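Local structure of CaaX farnesyltransferase beta subunit Ram1 (Aspergillus fumigatus, 4L9P) at residues N399-L411 with N472-F485. The protein probably transfers, together with its alpha subunit, a farnesyl group from farnesyl diphosphate to the cysteine of C-terminal CaaX motifs, using zinc. Residues are numbered along the deposited sequence; the frame is centred on the assembly and turned at random. Where two conformers were deposited one is given.
Sequences NLYSREGLTRYIL and NFASDGQGSDIGVF
Arg403 leaves the first turn of helix 403-413 with CG anti to its carbonyl carbon and then bends at chi3 (-59°), which lays its guanidinium edge against Asp481, whose CG stands anti to its own backbone N. NE of Arg403 gives OD1 of Asp481 a nearly straight salt-bridge bond of 2.8 Å (167°), lying in the guanidinium plane; it meets OD1 on the syn side but tilted out of the carboxylate plane, which stands almost perpendicular to the guanidinium. Asn399 ND2 hydrogen-bonds to both oxygens of the same carboxylate, 3.1 Å from Asp481 OD2 and 3.2 Å from Asp481 OD1, each on its syn lone pair. Over one face of the guanidinium the Asn472 amide stacks, its ND2 3.4 Å from Arg403 CZ and the planes 16° apart; the carbonyl of Ile482 lies over the opposite face. Farther along the helix, Val484 CG2 packs 3.7 Å from Thr407 CB, while Val484 CG1 meets CG of Glu404. The Glu404 chain runs beside Ile482, bringing OE1 to a water shared with Gly479 O, and its OE2 accepts side-on from both NE and NH2 of Arg408 in a salt bridge within the helix. The irregular 472-485 loop is thus fastened along helix 403-413 of the alpha-alpha toroid and to the turn before it, close to the alpha subunit, whose Asn344 hydrogen-bonds to Ser480 OG and Tyr401 O. With Arg403 NH1 also bonded to Val444 O, the guanidinium is fixed in rotation, and its charge is probably balanced at least in part by Asp481.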
loop_
_atom_site.group_PDB
_atom_site.type_symbol
_atom_site.label_atom_id
_atom_site.label_comp_id
_atom_site.label_asym_id
_atom_site.label_seq_id
_atom_site.Cartn_x
_atom_site.Cartn_y
_atom_site.Cartn_z
ATOM N N ASN B 399 -13.288 4.170 17.099
ATOM C CA ASN B 399 -12.005 3.738 16.564
ATOM C C ASN B 399 -11.788 2.315 16.934
ATOM O O ASN B 399 -11.873 1.971 18.117
ATOM C CB ASN B 399 -10.906 4.611 17.131
ATOM C CG ASN B 399 -11.095 6.016 16.725
ATOM O OD1 ASN B 399 -11.184 6.279 15.498
ATOM N ND2 ASN B 399 -11.246 6.940 17.715
ATOM N N LEU B 400 -11.548 1.475 15.938
ATOM C CA LEU B 400 -11.427 0.046 16.138
ATOM C C LEU B 400 -9.982 -0.458 16.299
ATOM O O LEU B 400 -9.759 -1.641 16.258
ATOM C CB LEU B 400 -12.179 -0.705 15.008
ATOM C CG LEU B 400 -13.707 -0.427 15.029
ATOM C CD1 LEU B 400 -14.342 -1.210 13.850
ATOM C CD2 LEU B 400 -14.370 -0.799 16.342
ATOM N N TYR B 401 -9.036 0.458 16.463
ATOM C CA TYR B 401 -7.621 0.186 16.663
ATOM C C TYR B 401 -7.214 1.059 17.873
ATOM O O TYR B 401 -8.030 1.828 18.402
ATOM C CB TYR B 401 -6.768 0.581 15.430
ATOM C CG TYR B 401 -6.795 2.059 15.151
ATOM C CD1 TYR B 401 -7.867 2.671 14.548
ATOM C CD2 TYR B 401 -5.686 2.831 15.477
ATOM C CE1 TYR B 401 -7.895 4.052 14.306
ATOM C CE2 TYR B 401 -5.673 4.224 15.208
ATOM C CZ TYR B 401 -6.772 4.834 14.617
ATOM O OH TYR B 401 -6.718 6.219 14.392
ATOM N N SER B 402 -5.950 0.946 18.291
ATOM C CA SER B 402 -5.438 1.700 19.437
ATOM C C SER B 402 -4.755 2.979 18.985
ATOM O O SER B 402 -3.597 2.969 18.520
ATOM C CB SER B 402 -4.452 0.823 20.252
ATOM O OG SER B 402 -3.879 1.633 21.284
ATOM N N ARG B 403 -5.426 4.114 19.198
ATOM C CA ARG B 403 -4.789 5.399 18.918
ATOM C C ARG B 403 -3.602 5.649 19.851
ATOM O O ARG B 403 -2.581 6.209 19.434
ATOM C CB ARG B 403 -5.816 6.549 19.028
ATOM C CG ARG B 403 -6.867 6.556 17.899
ATOM C CD ARG B 403 -7.790 7.873 18.003
ATOM N NE ARG B 403 -8.494 8.010 19.235
ATOM C CZ ARG B 403 -8.435 9.062 20.031
ATOM N NH1 ARG B 403 -7.743 10.202 19.710
ATOM N NH2 ARG B 403 -9.152 9.022 21.138
ATOM N N GLU B 404 -3.718 5.187 21.092
ATOM C CA GLU B 404 -2.618 5.335 22.046
ATOM C C GLU B 404 -1.381 4.605 21.486
ATOM O O GLU B 404 -0.294 5.160 21.501
ATOM C CB GLU B 404 -3.006 4.694 23.400
ATOM C CG GLU B 404 -1.816 4.638 24.354
ATOM C CD GLU B 404 -2.119 4.164 25.764
ATOM O OE1 GLU B 404 -3.259 3.722 26.000
ATOM O OE2 GLU B 404 -1.224 4.331 26.630
ATOM N N GLY B 405 -1.559 3.337 21.090
ATOM C CA GLY B 405 -0.404 2.585 20.586
ATOM C C GLY B 405 0.276 3.249 19.399
ATOM O O GLY B 405 1.503 3.386 19.337
ATOM N N LEU B 406 -0.529 3.718 18.450
ATOM C CA LEU B 406 0.064 4.327 17.265
ATOM C C LEU B 406 0.814 5.596 17.608
ATOM O O LEU B 406 1.876 5.898 17.071
ATOM C CB LEU B 406 -1.027 4.569 16.212
ATOM C CG LEU B 406 -0.495 5.161 14.925
ATOM C CD1 LEU B 406 0.519 4.213 14.276
ATOM C CD2 LEU B 406 -1.656 5.531 13.945
ATOM N N THR B 407 0.190 6.375 18.517
ATOM C CA THR B 407 0.785 7.629 18.915
ATOM C C THR B 407 2.117 7.409 19.664
ATOM O O THR B 407 3.109 8.118 19.423
ATOM C CB THR B 407 -0.171 8.387 19.826
ATOM O OG1 THR B 407 -1.355 8.669 19.076
ATOM C CG2 THR B 407 0.441 9.735 20.205
ATOM N N ARG B 408 2.139 6.412 20.549
ATOM C CA ARG B 408 3.404 6.055 21.199
ATOM C C ARG B 408 4.449 5.650 20.177
ATOM O O ARG B 408 5.607 6.043 20.280
ATOM C CB ARG B 408 3.226 4.926 22.217
ATOM C CG ARG B 408 2.355 5.372 23.413
ATOM C CD ARG B 408 2.321 4.218 24.470
ATOM N NE ARG B 408 1.516 4.665 25.638
ATOM C CZ ARG B 408 1.967 5.475 26.595
ATOM N NH1 ARG B 408 3.246 5.851 26.617
ATOM N NH2 ARG B 408 1.096 5.885 27.534
ATOM N N TYR B 409 4.082 4.779 19.197
ATOM C CA TYR B 409 5.095 4.383 18.269
ATOM C C TYR B 409 5.647 5.561 17.494
ATOM O O TYR B 409 6.844 5.705 17.350
ATOM C CB TYR B 409 4.473 3.379 17.288
ATOM C CG TYR B 409 5.535 2.742 16.364
ATOM C CD1 TYR B 409 6.634 2.020 16.904
ATOM C CD2 TYR B 409 5.533 3.063 14.982
ATOM C CE1 TYR B 409 7.638 1.560 16.090
ATOM C CE2 TYR B 409 6.534 2.552 14.123
ATOM C CZ TYR B 409 7.607 1.877 14.701
ATOM O OH TYR B 409 8.642 1.434 13.913
ATOM N N ILE B 410 4.788 6.451 17.013
ATOM C CA ILE B 410 5.308 7.579 16.234
ATOM C C ILE B 410 6.143 8.527 17.083
ATOM O O ILE B 410 7.294 8.844 16.716
ATOM C CB ILE B 410 4.115 8.352 15.620
ATOM C CG1 ILE B 410 3.368 7.476 14.565
ATOM C CG2 ILE B 410 4.606 9.686 14.974
ATOM C CD1 ILE B 410 2.027 8.046 14.167
ATOM N N LEU B 411 5.605 8.954 18.229
ATOM C CA LEU B 411 6.323 9.985 19.000
ATOM C C LEU B 411 7.489 9.424 19.797
ATOM O O LEU B 411 8.536 10.134 19.926
ATOM C CB LEU B 411 5.358 10.745 19.927
ATOM C CG LEU B 411 4.336 11.582 19.171
ATOM C CD1 LEU B 411 3.330 12.262 20.201
ATOM C CD2 LEU B 411 5.019 12.665 18.297
ATOM N N ASN B 472 -10.435 15.361 17.726
ATOM C CA ASN B 472 -10.561 14.394 18.813
ATOM C C ASN B 472 -9.493 14.784 19.825
ATOM O O ASN B 472 -8.304 14.526 19.657
ATOM C CB ASN B 472 -10.363 12.983 18.285
ATOM C CG ASN B 472 -10.895 11.989 19.235
ATOM O OD1 ASN B 472 -11.135 12.333 20.373
ATOM N ND2 ASN B 472 -11.107 10.770 18.794
ATOM N N PHE B 473 -9.941 15.494 20.852
ATOM C CA PHE B 473 -9.051 16.213 21.726
ATOM C C PHE B 473 -8.193 15.318 22.605
ATOM O O PHE B 473 -8.611 14.237 23.017
ATOM C CB PHE B 473 -9.869 17.167 22.650
ATOM C CG PHE B 473 -10.399 18.379 21.949
ATOM C CD1 PHE B 473 -9.540 19.225 21.240
ATOM C CD2 PHE B 473 -11.770 18.672 21.979
ATOM C CE1 PHE B 473 -10.003 20.410 20.614
ATOM C CE2 PHE B 473 -12.243 19.841 21.352
ATOM C CZ PHE B 473 -11.338 20.696 20.658
ATOM N N ALA B 474 -7.031 15.819 22.973
ATOM C CA ALA B 474 -6.120 15.099 23.886
ATOM C C ALA B 474 -6.881 14.682 25.146
ATOM O O ALA B 474 -7.679 15.477 25.693
ATOM C CB ALA B 474 -4.938 15.985 24.253
ATOM N N SER B 475 -6.613 13.465 25.604
ATOM C CA SER B 475 -7.357 12.873 26.719
ATOM C C SER B 475 -6.657 13.023 28.062
ATOM O O SER B 475 -5.479 13.461 28.139
ATOM C CB SER B 475 -7.513 11.371 26.441
ATOM O OG SER B 475 -8.183 11.153 25.208
ATOM N N ASP B 476 -7.370 12.636 29.123
ATOM C CA ASP B 476 -6.776 12.546 30.447
ATOM C C ASP B 476 -7.188 11.169 30.968
ATOM O O ASP B 476 -8.252 10.679 30.646
ATOM C CB ASP B 476 -7.320 13.685 31.342
ATOM C CG ASP B 476 -6.604 13.744 32.637
ATOM O OD1 ASP B 476 -5.378 14.012 32.650
ATOM O OD2 ASP B 476 -7.273 13.527 33.661
ATOM N N GLY B 477 -6.351 10.491 31.721
ATOM C CA GLY B 477 -6.811 9.225 32.275
ATOM C C GLY B 477 -6.550 8.060 31.332
ATOM O O GLY B 477 -6.108 8.197 30.183
ATOM N N GLN B 478 -6.852 6.880 31.820
ATOM C CA GLN B 478 -6.621 5.671 31.079
ATOM C C GLN B 478 -7.903 5.351 30.326
ATOM O O GLN B 478 -8.977 5.815 30.673
ATOM C CB GLN B 478 -6.243 4.568 32.074
ATOM C CG GLN B 478 -4.704 4.286 32.106
ATOM C CD GLN B 478 -4.350 3.034 32.952
ATOM O OE1 GLN B 478 -4.850 2.888 34.089
ATOM N NE2 GLN B 478 -3.481 2.127 32.402
ATOM N N GLY B 479 -7.811 4.557 29.281
ATOM C CA GLY B 479 -9.000 4.253 28.526
ATOM C C GLY B 479 -8.587 3.485 27.305
ATOM O O GLY B 479 -7.419 3.462 26.934
ATOM N N SER B 480 -9.552 2.880 26.658
ATOM C CA SER B 480 -9.207 2.072 25.474
ATOM C C SER B 480 -9.091 2.895 24.195
ATOM O O SER B 480 -8.509 2.420 23.214
ATOM C CB SER B 480 -10.227 0.998 25.229
ATOM O OG SER B 480 -11.457 1.522 24.744
ATOM N N ASP B 481 -9.690 4.074 24.193
ATOM C CA ASP B 481 -9.671 4.927 23.000
ATOM C C ASP B 481 -9.342 6.344 23.391
ATOM O O ASP B 481 -10.233 7.179 23.580
ATOM C CB ASP B 481 -10.985 4.815 22.231
ATOM C CG ASP B 481 -10.988 5.641 20.966
ATOM O OD1 ASP B 481 -9.912 5.905 20.380
ATOM O OD2 ASP B 481 -12.087 6.041 20.543
ATOM N N ILE B 482 -8.041 6.608 23.543
ATOM C CA ILE B 482 -7.607 7.884 24.087
ATOM C C ILE B 482 -6.549 8.568 23.255
ATOM O O ILE B 482 -5.803 7.927 22.434
ATOM C CB ILE B 482 -7.064 7.744 25.523
ATOM C CG1 ILE B 482 -5.962 6.662 25.571
ATOM C CG2 ILE B 482 -8.201 7.475 26.515
ATOM C CD1 ILE B 482 -5.200 6.578 26.963
ATOM N N GLY B 483 -6.514 9.878 23.410
ATOM C CA GLY B 483 -5.559 10.705 22.716
ATOM C C GLY B 483 -4.417 11.021 23.646
ATOM O O GLY B 483 -4.573 11.804 24.600
ATOM N N VAL B 484 -3.253 10.413 23.397
ATOM C CA VAL B 484 -2.084 10.525 24.301
ATOM C C VAL B 484 -1.018 11.464 23.774
ATOM O O VAL B 484 0.016 11.684 24.414
ATOM C CB VAL B 484 -1.474 9.140 24.671
ATOM C CG1 VAL B 484 -2.549 8.264 25.278
ATOM C CG2 VAL B 484 -0.902 8.414 23.402
ATOM N N PHE B 485 -1.274 12.059 22.608
ATOM C CA PHE B 485 -0.516 13.263 22.194
ATOM C C PHE B 485 -0.977 14.443 23.106
ATOM O O PHE B 485 -2.028 14.368 23.736
ATOM C CB PHE B 485 -0.855 13.568 20.714
ATOM C CG PHE B 485 -2.325 13.615 20.449
ATOM C CD1 PHE B 485 -3.043 14.810 20.614
ATOM C CD2 PHE B 485 -3.013 12.466 20.058
ATOM C CE1 PHE B 485 -4.450 14.841 20.463
ATOM C CE2 PHE B 485 -4.421 12.480 19.905
ATOM C CZ PHE B 485 -5.129 13.685 20.099
HETATM O O HOH W 1 -14.180 4.755 20.002
HETATM O O HOH W 2 -8.083 3.924 20.160
HETATM O O HOH W 3 -8.827 11.821 21.849
HETATM O O HOH W 4 -6.244 4.300 22.442
HETATM O O HOH W 5 -5.584 3.118 24.871
HETATM O O HOH W 6 -4.619 3.616 28.811
#